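Local coordinates for leucine-rich repeat protein (Bacteroides thetaiotaomicron, PDB 4ECN) that is of unknown function but, as an extracellular leucine-rich repeat protein, probably binds other proteins, at residues 355-366 against 452-460; 633-644 against 663-674. One frame throughout, in Å; residues are numbered along the deposited sequence.

Interaction 1 (355-366 against 452-460)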
loop_
_atom_site.group_PDB
_atom_site.type_symbol
_atom_site.label_atom_id
_atom_site.label_comp_id
_atom_site.label_asym_id
_atom_site.label_seq_id
_atom_site.Cartn_x
_atom_site.Cartn_y
_atom_site.Cartn_z
ATOM N N GLY A 355 3.707 -7.556 0.419
ATOM C CA GLY A 355 2.536 -6.851 -0.081
ATOM C C GLY A 355 2.049 -5.854 0.937
ATOM O O GLY A 355 2.508 -5.887 2.080
ATOM N N THR A 356 1.100 -4.978 0.547
ATOM C CA THR A 356 0.566 -3.891 1.390
ATOM C C THR A 356 -0.828 -3.509 0.925
ATOM O O THR A 356 -1.147 -3.628 -0.255
ATOM C CB THR A 356 1.544 -2.712 1.301
ATOM O OG1 THR A 356 2.630 -2.988 2.169
ATOM C CG2 THR A 356 0.977 -1.428 1.698
ATOM N N HIS A 357 -1.657 -3.044 1.856
ATOM C CA HIS A 357 -3.002 -2.571 1.550
ATOM C C HIS A 357 -2.954 -1.300 0.677
ATOM O O HIS A 357 -3.916 -1.002 -0.029
ATOM C CB HIS A 357 -3.784 -2.308 2.851
ATOM C CG HIS A 357 -3.120 -1.346 3.769
ATOM N ND1 HIS A 357 -2.200 -1.767 4.700
ATOM C CD2 HIS A 357 -3.249 -0.002 3.854
ATOM C CE1 HIS A 357 -1.787 -0.668 5.317
ATOM N NE2 HIS A 357 -2.407 0.414 4.852
ATOM N N SER A 358 -1.811 -0.598 0.696
ATOM C CA SER A 358 -1.507 0.670 0.027
ATOM C C SER A 358 -0.692 0.476 -1.294
ATOM O O SER A 358 -0.456 1.453 -2.006
ATOM C CB SER A 358 -0.715 1.550 0.995
ATOM O OG SER A 358 -0.740 2.925 0.643
ATOM N N GLU A 359 -0.280 -0.770 -1.619
ATOM C CA GLU A 359 0.562 -1.116 -2.767
ATOM C C GLU A 359 0.030 -0.491 -4.102
ATOM O O GLU A 359 0.795 0.169 -4.816
ATOM C CB GLU A 359 0.645 -2.646 -2.884
ATOM C CG GLU A 359 1.963 -3.237 -3.373
ATOM C CD GLU A 359 2.012 -4.755 -3.275
ATOM O OE1 GLU A 359 1.113 -5.335 -2.618
ATOM O OE2 GLU A 359 2.909 -5.370 -3.902
ATOM N N THR A 360 -1.271 -0.644 -4.408
ATOM C CA THR A 360 -1.839 -0.108 -5.665
ATOM C C THR A 360 -1.978 1.425 -5.658
ATOM O O THR A 360 -2.158 2.045 -6.718
ATOM C CB THR A 360 -3.195 -0.723 -5.927
ATOM O OG1 THR A 360 -4.007 -0.489 -4.775
ATOM C CG2 THR A 360 -3.102 -2.214 -6.226
ATOM N N VAL A 361 -1.881 2.033 -4.482
ATOM C CA VAL A 361 -1.993 3.470 -4.334
ATOM C C VAL A 361 -0.600 4.098 -4.325
ATOM O O VAL A 361 -0.372 5.007 -5.099
ATOM C CB VAL A 361 -2.791 3.793 -3.044
ATOM C CG1 VAL A 361 -2.696 5.266 -2.649
ATOM C CG2 VAL A 361 -4.240 3.353 -3.176
ATOM N N SER A 362 0.317 3.643 -3.447
ATOM C CA SER A 362 1.624 4.281 -3.272
ATOM C C SER A 362 2.823 3.297 -3.238
ATOM O O SER A 362 3.878 3.662 -2.711
ATOM C CB SER A 362 1.622 5.090 -1.979
ATOM O OG SER A 362 1.120 4.354 -0.874
ATOM N N GLY A 363 2.679 2.121 -3.865
ATOM C CA GLY A 363 3.722 1.095 -3.913
ATOM C C GLY A 363 4.286 0.696 -2.558
ATOM O O GLY A 363 3.564 0.220 -1.670
ATOM N N ARG A 364 5.582 0.968 -2.388
ATOM C CA ARG A 364 6.433 0.688 -1.221
ATOM C C ARG A 364 6.083 1.556 -0.010
ATOM O O ARG A 364 6.394 1.175 1.121
ATOM C CB ARG A 364 7.867 0.994 -1.663
ATOM C CG ARG A 364 9.005 0.706 -0.731
ATOM C CD ARG A 364 10.308 1.041 -1.429
ATOM N NE ARG A 364 10.520 0.254 -2.651
ATOM C CZ ARG A 364 10.872 0.777 -3.818
ATOM N NH1 ARG A 364 11.067 2.080 -3.936
ATOM N NH2 ARG A 364 11.035 0.000 -4.877
ATOM N N LEU A 365 5.497 2.744 -0.250
ATOM C CA LEU A 365 5.157 3.713 0.790
ATOM C C LEU A 365 3.747 3.562 1.356
ATOM O O LEU A 365 2.874 2.919 0.759
ATOM C CB LEU A 365 5.266 5.131 0.238
ATOM C CG LEU A 365 6.596 5.572 -0.299
ATOM C CD1 LEU A 365 6.467 6.924 -0.997
ATOM C CD2 LEU A 365 7.651 5.583 0.801
ATOM N N PHE A 366 3.558 4.197 2.524
ATOM C CA PHE A 366 2.333 4.383 3.287
ATOM C C PHE A 366 2.124 5.862 3.341
ATOM O O PHE A 366 2.660 6.544 4.230
ATOM C CB PHE A 366 2.424 3.737 4.669
ATOM C CG PHE A 366 2.606 2.243 4.655
ATOM C CD1 PHE A 366 3.874 1.683 4.612
ATOM C CD2 PHE A 366 1.509 1.395 4.721
ATOM C CE1 PHE A 366 4.038 0.302 4.610
ATOM C CE2 PHE A 366 1.675 0.014 4.727
ATOM C CZ PHE A 366 2.938 -0.524 4.662
ATOM N N ILE A 452 8.044 -6.290 12.186
ATOM C CA ILE A 452 6.856 -6.114 11.352
ATOM C C ILE A 452 6.943 -7.015 10.107
ATOM O O ILE A 452 7.975 -7.015 9.438
ATOM C CB ILE A 452 6.733 -4.609 10.955
ATOM C CG1 ILE A 452 6.644 -3.681 12.180
ATOM C CG2 ILE A 452 5.553 -4.372 10.045
ATOM C CD1 ILE A 452 6.992 -2.295 11.870
ATOM N N ILE A 453 5.859 -7.773 9.801
ATOM C CA ILE A 453 5.758 -8.642 8.619
ATOM C C ILE A 453 4.412 -8.316 7.912
ATOM O O ILE A 453 3.361 -8.304 8.549
ATOM C CB ILE A 453 5.955 -10.163 8.912
ATOM C CG1 ILE A 453 6.178 -10.956 7.618
ATOM C CG2 ILE A 453 4.865 -10.784 9.781
ATOM C CD1 ILE A 453 6.910 -12.255 7.806
ATOM N N TYR A 454 4.482 -7.985 6.609
ATOM C CA TYR A 454 3.327 -7.636 5.789
ATOM C C TYR A 454 3.205 -8.569 4.582
ATOM O O TYR A 454 4.155 -8.752 3.816
ATOM C CB TYR A 454 3.414 -6.169 5.303
ATOM C CG TYR A 454 2.819 -5.095 6.200
ATOM C CD1 TYR A 454 3.258 -4.926 7.507
ATOM C CD2 TYR A 454 1.954 -4.134 5.688
ATOM C CE1 TYR A 454 2.755 -3.908 8.319
ATOM C CE2 TYR A 454 1.447 -3.108 6.490
ATOM C CZ TYR A 454 1.870 -2.984 7.799
ATOM O OH TYR A 454 1.360 -1.991 8.608
ATOM N N PHE A 455 2.026 -9.201 4.467
ATOM C CA PHE A 455 1.560 -10.047 3.367
ATOM C C PHE A 455 0.304 -9.478 2.849
ATOM O O PHE A 455 -0.598 -9.221 3.647
ATOM C CB PHE A 455 1.313 -11.487 3.798
ATOM C CG PHE A 455 2.398 -12.214 4.533
ATOM C CD1 PHE A 455 3.348 -12.955 3.841
ATOM C CD2 PHE A 455 2.396 -12.271 5.920
ATOM C CE1 PHE A 455 4.319 -13.682 4.524
ATOM C CE2 PHE A 455 3.356 -13.003 6.602
ATOM C CZ PHE A 455 4.320 -13.697 5.900
ATOM N N ALA A 456 0.191 -9.271 1.546
ATOM C CA ALA A 456 -1.064 -8.761 1.011
ATOM C C ALA A 456 -1.164 -9.015 -0.472
ATOM O O ALA A 456 -0.145 -9.117 -1.158
ATOM C CB ALA A 456 -1.218 -7.273 1.299
ATOM N N ASN A 457 -2.415 -9.144 -0.948
ATOM C CA ASN A 457 -2.842 -9.315 -2.338
ATOM C C ASN A 457 -2.081 -10.429 -3.031
ATOM O O ASN A 457 -1.615 -10.250 -4.163
ATOM C CB ASN A 457 -2.654 -8.017 -3.087
ATOM C CG ASN A 457 -3.030 -6.803 -2.294
ATOM O OD1 ASN A 457 -4.198 -6.583 -1.972
ATOM N ND2 ASN A 457 -2.033 -6.009 -1.945
ATOM N N SER A 458 -1.965 -11.584 -2.326
ATOM C CA SER A 458 -1.283 -12.805 -2.768
ATOM C C SER A 458 -2.271 -13.961 -2.983
ATOM O O SER A 458 -3.295 -14.054 -2.280
ATOM C CB SER A 458 -0.222 -13.223 -1.755
ATOM O OG SER A 458 0.903 -12.354 -1.783
ATOM N N PRO A 459 -1.969 -14.886 -3.926
ATOM C CA PRO A 459 -2.905 -15.993 -4.176
ATOM C C PRO A 459 -2.607 -17.267 -3.370
ATOM O O PRO A 459 -3.198 -18.289 -3.684
ATOM C CB PRO A 459 -2.701 -16.259 -5.664
ATOM C CG PRO A 459 -1.249 -15.967 -5.897
ATOM C CD PRO A 459 -0.838 -14.920 -4.883
ATOM N N PHE A 460 -1.719 -17.245 -2.359
ATOM C CA PHE A 460 -1.399 -18.479 -1.623
ATOM C C PHE A 460 -2.569 -18.983 -0.762
ATOM O O PHE A 460 -3.478 -18.223 -0.417
ATOM C CB PHE A 460 -0.147 -18.328 -0.723
ATOM C CG PHE A 460 0.004 -17.060 0.090
ATOM C CD1 PHE A 460 -1.007 -16.637 0.954
ATOM C CD2 PHE A 460 1.191 -16.331 0.056
ATOM C CE1 PHE A 460 -0.864 -15.467 1.704
ATOM C CE2 PHE A 460 1.337 -15.169 0.819
ATOM C CZ PHE A 460 0.310 -14.748 1.644
#

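Interaction 2 (633-644 against 663-674)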
loop_
_atom_site.group_PDB
_atom_site.type_symbol
_atom_site.label_atom_id
_atom_site.label_comp_id
_atom_site.label_asym_id
_atom_site.label_seq_id
_atom_site.Cartn_x
_atom_site.Cartn_y
_atom_site.Cartn_z
ATOM N N TYR A 633 -32.215 1.712 18.167
ATOM C CA TYR A 633 -31.966 2.666 19.264
ATOM C C TYR A 633 -30.518 3.131 19.367
ATOM O O TYR A 633 -29.597 2.382 18.986
ATOM C CB TYR A 633 -32.308 2.016 20.639
ATOM C CG TYR A 633 -33.654 1.340 20.733
ATOM C CD1 TYR A 633 -34.802 2.067 21.040
ATOM C CD2 TYR A 633 -33.776 -0.036 20.570
ATOM C CE1 TYR A 633 -36.041 1.441 21.168
ATOM C CE2 TYR A 633 -35.017 -0.668 20.654
ATOM C CZ TYR A 633 -36.146 0.074 20.965
ATOM O OH TYR A 633 -37.360 -0.551 21.084
ATOM N N ILE A 634 -30.320 4.331 19.987
ATOM C CA ILE A 634 -28.999 4.846 20.323
ATOM C C ILE A 634 -28.560 4.024 21.550
ATOM O O ILE A 634 -29.305 3.990 22.545
ATOM C CB ILE A 634 -28.958 6.394 20.536
ATOM C CG1 ILE A 634 -29.364 7.166 19.259
ATOM C CG2 ILE A 634 -27.571 6.868 21.026
ATOM C CD1 ILE A 634 -30.111 8.434 19.547
ATOM N N PRO A 635 -27.435 3.258 21.469
ATOM C CA PRO A 635 -27.028 2.438 22.626
ATOM C C PRO A 635 -26.523 3.306 23.795
ATOM O O PRO A 635 -25.848 4.312 23.565
ATOM C CB PRO A 635 -25.920 1.551 22.048
ATOM C CG PRO A 635 -25.344 2.346 20.931
ATOM C CD PRO A 635 -26.469 3.140 20.351
ATOM N N ASN A 636 -26.864 2.926 25.045
ATOM C CA ASN A 636 -26.456 3.663 26.249
ATOM C C ASN A 636 -25.029 3.223 26.702
ATOM O O ASN A 636 -24.830 2.763 27.842
ATOM C CB ASN A 636 -27.481 3.464 27.368
ATOM C CG ASN A 636 -27.344 4.456 28.490
ATOM O OD1 ASN A 636 -26.772 5.542 28.340
ATOM N ND2 ASN A 636 -27.924 4.138 29.622
ATOM N N ILE A 637 -24.032 3.394 25.799
ATOM C CA ILE A 637 -22.651 2.984 26.044
ATOM C C ILE A 637 -21.699 4.194 26.181
ATOM O O ILE A 637 -20.480 3.996 26.198
ATOM C CB ILE A 637 -22.160 2.025 24.930
ATOM C CG1 ILE A 637 -22.322 2.628 23.521
ATOM C CG2 ILE A 637 -22.855 0.663 25.053
ATOM C CD1 ILE A 637 -21.510 1.910 22.427
ATOM N N PHE A 638 -22.240 5.419 26.333
ATOM C CA PHE A 638 -21.435 6.641 26.487
ATOM C C PHE A 638 -21.806 7.343 27.790
ATOM O O PHE A 638 -22.710 6.879 28.472
ATOM C CB PHE A 638 -21.615 7.583 25.281
ATOM C CG PHE A 638 -21.564 6.882 23.942
ATOM C CD1 PHE A 638 -20.361 6.443 23.413
ATOM C CD2 PHE A 638 -22.726 6.648 23.218
ATOM C CE1 PHE A 638 -20.318 5.790 22.184
ATOM C CE2 PHE A 638 -22.679 5.978 21.992
ATOM C CZ PHE A 638 -21.473 5.561 21.481
ATOM N N ASN A 639 -21.084 8.409 28.171
ATOM C CA ASN A 639 -21.370 9.152 29.395
ATOM C C ASN A 639 -21.119 10.621 29.154
ATOM O O ASN A 639 -19.988 10.998 28.895
ATOM C CB ASN A 639 -20.537 8.636 30.576
ATOM C CG ASN A 639 -20.897 9.191 31.947
ATOM O OD1 ASN A 639 -21.954 9.808 32.176
ATOM N ND2 ASN A 639 -20.026 8.931 32.911
ATOM N N ALA A 640 -22.163 11.452 29.237
ATOM C CA ALA A 640 -22.050 12.883 29.008
ATOM C C ALA A 640 -21.371 13.579 30.192
ATOM O O ALA A 640 -20.946 14.737 30.067
ATOM C CB ALA A 640 -23.424 13.470 28.762
ATOM N N LYS A 641 -21.267 12.866 31.341
ATOM C CA LYS A 641 -20.620 13.353 32.562
ATOM C C LYS A 641 -19.078 13.147 32.483
ATOM O O LYS A 641 -18.346 13.565 33.397
ATOM C CB LYS A 641 -21.216 12.674 33.819
ATOM C CG LYS A 641 -22.519 13.345 34.277
ATOM C CD LYS A 641 -23.105 12.840 35.606
ATOM C CE LYS A 641 -23.911 11.562 35.493
ATOM N NZ LYS A 641 -24.517 11.167 36.796
ATOM N N SER A 642 -18.596 12.535 31.378
ATOM C CA SER A 642 -17.177 12.296 31.134
ATOM C C SER A 642 -16.463 13.611 30.825
ATOM O O SER A 642 -16.936 14.421 30.031
ATOM C CB SER A 642 -16.970 11.298 29.994
ATOM O OG SER A 642 -15.592 11.120 29.702
ATOM N N VAL A 643 -15.300 13.790 31.437
ATOM C CA VAL A 643 -14.441 14.963 31.282
ATOM C C VAL A 643 -13.855 15.011 29.858
ATOM O O VAL A 643 -13.500 16.094 29.396
ATOM C CB VAL A 643 -13.316 14.943 32.350
ATOM C CG1 VAL A 643 -12.695 16.325 32.509
ATOM C CG2 VAL A 643 -13.843 14.448 33.695
ATOM N N TYR A 644 -13.710 13.848 29.185
ATOM C CA TYR A 644 -13.159 13.817 27.832
ATOM C C TYR A 644 -14.322 13.846 26.836
ATOM O O TYR A 644 -15.278 13.073 26.955
ATOM C CB TYR A 644 -12.196 12.615 27.564
ATOM C CG TYR A 644 -11.726 12.580 26.118
ATOM C CD1 TYR A 644 -10.873 13.564 25.617
ATOM C CD2 TYR A 644 -12.253 11.656 25.210
ATOM C CE1 TYR A 644 -10.535 13.617 24.261
ATOM C CE2 TYR A 644 -11.904 11.688 23.852
ATOM C CZ TYR A 644 -11.039 12.670 23.384
ATOM O OH TYR A 644 -10.674 12.731 22.055
ATOM N N ILE A 663 -34.234 5.666 22.371
ATOM C CA ILE A 663 -33.402 4.881 23.309
ATOM C C ILE A 663 -34.221 3.703 23.907
ATOM O O ILE A 663 -35.437 3.831 24.084
ATOM C CB ILE A 663 -32.794 5.763 24.438
ATOM C CG1 ILE A 663 -33.892 6.557 25.218
ATOM C CG2 ILE A 663 -31.707 6.675 23.856
ATOM C CD1 ILE A 663 -33.470 7.225 26.551
ATOM N N SER A 664 -33.560 2.564 24.214
ATOM C CA SER A 664 -34.254 1.388 24.788
ATOM C C SER A 664 -34.376 1.458 26.337
ATOM O O SER A 664 -35.254 0.805 26.903
ATOM C CB SER A 664 -33.561 0.088 24.394
ATOM O OG SER A 664 -32.151 0.192 24.491
ATOM N N CYS A 665 -33.526 2.252 27.012
ATOM C CA CYS A 665 -33.549 2.383 28.472
ATOM C C CYS A 665 -34.474 3.533 28.903
ATOM O O CYS A 665 -34.944 4.308 28.069
ATOM C CB CYS A 665 -32.133 2.585 29.017
ATOM S SG CYS A 665 -31.354 4.155 28.545
ATOM N N SER A 666 -34.697 3.658 30.220
ATOM C CA SER A 666 -35.484 4.730 30.814
ATOM C C SER A 666 -34.698 6.049 30.761
ATOM O O SER A 666 -33.473 6.032 30.629
ATOM C CB SER A 666 -35.860 4.379 32.249
ATOM O OG SER A 666 -34.708 4.150 33.042
HETATM N N MSE A 667 -35.391 7.184 30.857
HETATM C CA MSE A 667 -34.751 8.490 30.813
HETATM C C MSE A 667 -33.799 8.670 32.015
HETATM O O MSE A 667 -32.724 9.270 31.887
HETATM C CB MSE A 667 -35.842 9.565 30.798
HETATM C CG MSE A 667 -35.321 10.981 30.607
HETATM SE SE MSE A 667 -34.335 11.212 28.945
HETATM C CE MSE A 667 -32.787 12.083 29.637
ATOM N N ASP A 668 -34.178 8.087 33.159
ATOM C CA ASP A 668 -33.442 8.139 34.422
ATOM C C ASP A 668 -32.124 7.331 34.350
ATOM O O ASP A 668 -31.161 7.672 35.047
ATOM C CB ASP A 668 -34.338 7.606 35.550
ATOM C CG ASP A 668 -35.739 8.202 35.509
ATOM O OD1 ASP A 668 -35.871 9.437 35.720
ATOM O OD2 ASP A 668 -36.698 7.451 35.189
ATOM N N ASP A 669 -32.081 6.289 33.494
ATOM C CA ASP A 669 -30.902 5.445 33.285
ATOM C C ASP A 669 -30.002 5.961 32.158
ATOM O O ASP A 669 -28.818 5.601 32.126
ATOM C CB ASP A 669 -31.322 4.007 32.955
ATOM C CG ASP A 669 -31.935 3.208 34.087
ATOM O OD1 ASP A 669 -31.649 3.526 35.272
ATOM O OD2 ASP A 669 -32.649 2.227 33.794
ATOM N N TYR A 670 -30.555 6.782 31.224
ATOM C CA TYR A 670 -29.811 7.301 30.071
ATOM C C TYR A 670 -28.722 8.296 30.533
ATOM O O TYR A 670 -29.021 9.237 31.285
ATOM C CB TYR A 670 -30.751 7.940 29.049
ATOM C CG TYR A 670 -30.052 8.239 27.742
ATOM C CD1 TYR A 670 -29.464 7.223 26.994
ATOM C CD2 TYR A 670 -30.001 9.527 27.238
ATOM C CE1 TYR A 670 -28.796 7.496 25.803
ATOM C CE2 TYR A 670 -29.351 9.811 26.041
ATOM C CZ TYR A 670 -28.754 8.793 25.321
ATOM O OH TYR A 670 -28.105 9.083 24.143
ATOM N N LYS A 671 -27.448 8.036 30.100
ATOM C CA LYS A 671 -26.204 8.760 30.460
ATOM C C LYS A 671 -25.740 9.817 29.425
ATOM O O LYS A 671 -24.766 10.522 29.686
ATOM C CB LYS A 671 -25.032 7.755 30.627
ATOM C CG LYS A 671 -25.194 6.670 31.701
ATOM C CD LYS A 671 -24.057 5.614 31.686
ATOM C CE LYS A 671 -24.078 4.639 30.509
ATOM N NZ LYS A 671 -22.919 3.698 30.496
ATOM N N GLY A 672 -26.387 9.882 28.266
ATOM C CA GLY A 672 -26.019 10.813 27.199
ATOM C C GLY A 672 -24.788 10.396 26.414
ATOM O O GLY A 672 -24.299 9.274 26.581
ATOM N N ILE A 673 -24.279 11.303 25.546
ATOM C CA ILE A 673 -23.105 11.094 24.682
ATOM C C ILE A 673 -22.088 12.231 24.885
ATOM O O ILE A 673 -22.437 13.409 24.729
ATOM C CB ILE A 673 -23.491 10.986 23.162
ATOM C CG1 ILE A 673 -24.738 10.090 22.896
ATOM C CG2 ILE A 673 -22.277 10.595 22.282
ATOM C CD1 ILE A 673 -25.216 10.042 21.474
ATOM N N ASN A 674 -20.818 11.876 25.160
ATOM C CA ASN A 674 -19.741 12.847 25.323
ATOM C C ASN A 674 -19.037 13.050 23.968
ATOM O O ASN A 674 -17.936 12.555 23.759
ATOM C CB ASN A 674 -18.777 12.388 26.414
ATOM C CG ASN A 674 -18.224 10.995 26.213
ATOM O OD1 ASN A 674 -18.951 10.000 26.151
ATOM N ND2 ASN A 674 -16.917 10.899 26.119
HETATM O O HOH W 1 -26.096 7.172 23.913
HETATM O O HOH W 2 -25.036 6.745 26.439
#

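Interaction 1 (355-366 against 452-460)
Tyr454 and Ala456 project from strand 452-456 toward the loop that begins at Gly355, and the tight packing lies here. The main chain of Gly355 and Thr356 runs directly over them: Gly355 O lies 3.4 Å from Tyr454 CB, and Ala456 CB sits 3.3 Å from Thr356 N. Further out, the CE2 corner of the tyrosine ring meets Phe366, whose CZ is 3.5 Å away. The two rings are oblique, with centroids 5.4 Å apart and planes at 75°. Phe366 reaches back because its CG lies beside the backbone N (chi1 -63°). His357 CE1 closes the cluster at the phenylalanine's edge, in plane, while the imidazole nitrogens bond to Glu497 and His386.

At the other end the contact is polar. Asn457 ND2 donates to Thr356 O (3.1 Å) and to Glu359 OE1 (3.3 Å), both acceptors lying close to its amide plane, while its OD1 goes to Asn500. Glu359 OE1 takes Thr356 N as well, at 3.2 Å and from the opposite face of the carboxylate, and Thr434 OG1 is a further partner. With ND2 and OD1 both engaged, the Asn457 amide is probably fixed in its rotation.

Beyond Glu359 the grip ends. The short helix 359-362 carries Thr360 out to solvent and Val361 to a partly exposed position, and the type II' turn from Ser362 to Leu365 swings clear of the strand before Phe366 returns.

Ile453 and Phe455 point to the far side, Phe455 against Ile440, while Tyr454 and Ala456 face the loop, the in-and-out alternation of a repeat strand in a leucine-rich repeat solenoid.

Interaction 2 (633-644 against 663-674)
Asn636 reaches across to the main chain of 669-671 and clasps it with both ends of its amide. Its OD1 receives Lys671 N at 3.1 Å in a nearly straight bond (169°), and its ND2 gives to Asp669 O at 3.0 Å. Asp669 O lies near the Asn636 amide plane, while ND2 sits well above the plane of the Asp669 carbonyl. The side chain extends that far because CG is anti to the backbone N (chi1 -165°). With a leucine in place of Asn636, Lys671 N and Asp669 O would probably both lose their mate, and the main chain at 669-671 would be less firmly held.

The Lys671 chain, bent at chi3, curls round Phe638 O, with CB 3.3 Å from that oxygen, and NZ makes only a weak bond to Asn636 O. Its own carbonyl O accepts Ala640 N at 2.8 Å, at the start of the type I turn 639-642.

Asn674 spans that turn: OD1 takes a weak bond from Asn639 N at its first residue, and ND2 donates to Tyr644 O, just past its end, at 2.8 Å.

Beneath this polar seam, Phe638 lies alongside Ile673, CD2 to CG1 at 4.0 Å. Both rest on Met646 of strand 646-650; Phe638 also meets Phe617, and Ile673, like Tyr670, touches Leu692 of helix 690-694.

Interactions 1 and 2 are separate in space and in series along the chain: their centres lie 41 Å apart, and their nearest atoms about 23 Å. In different sheets, interaction 1 sets a loop on a strand, interaction 2 a loop on a loop. Interaction 1 belongs to the mixed sheet running from 317-319 to 616-617, interaction 2 to the parallel sheet that starts at 623-625. The first is fully buried near the middle of the molecule and bridges a long insertion; the second joins loops of neighbouring strands, partly open to solvent. The sodium ion, at Gln314 and Val317, sits at the edge of the sheet of interaction 1, two strands before 452-456's neighbour 351-353.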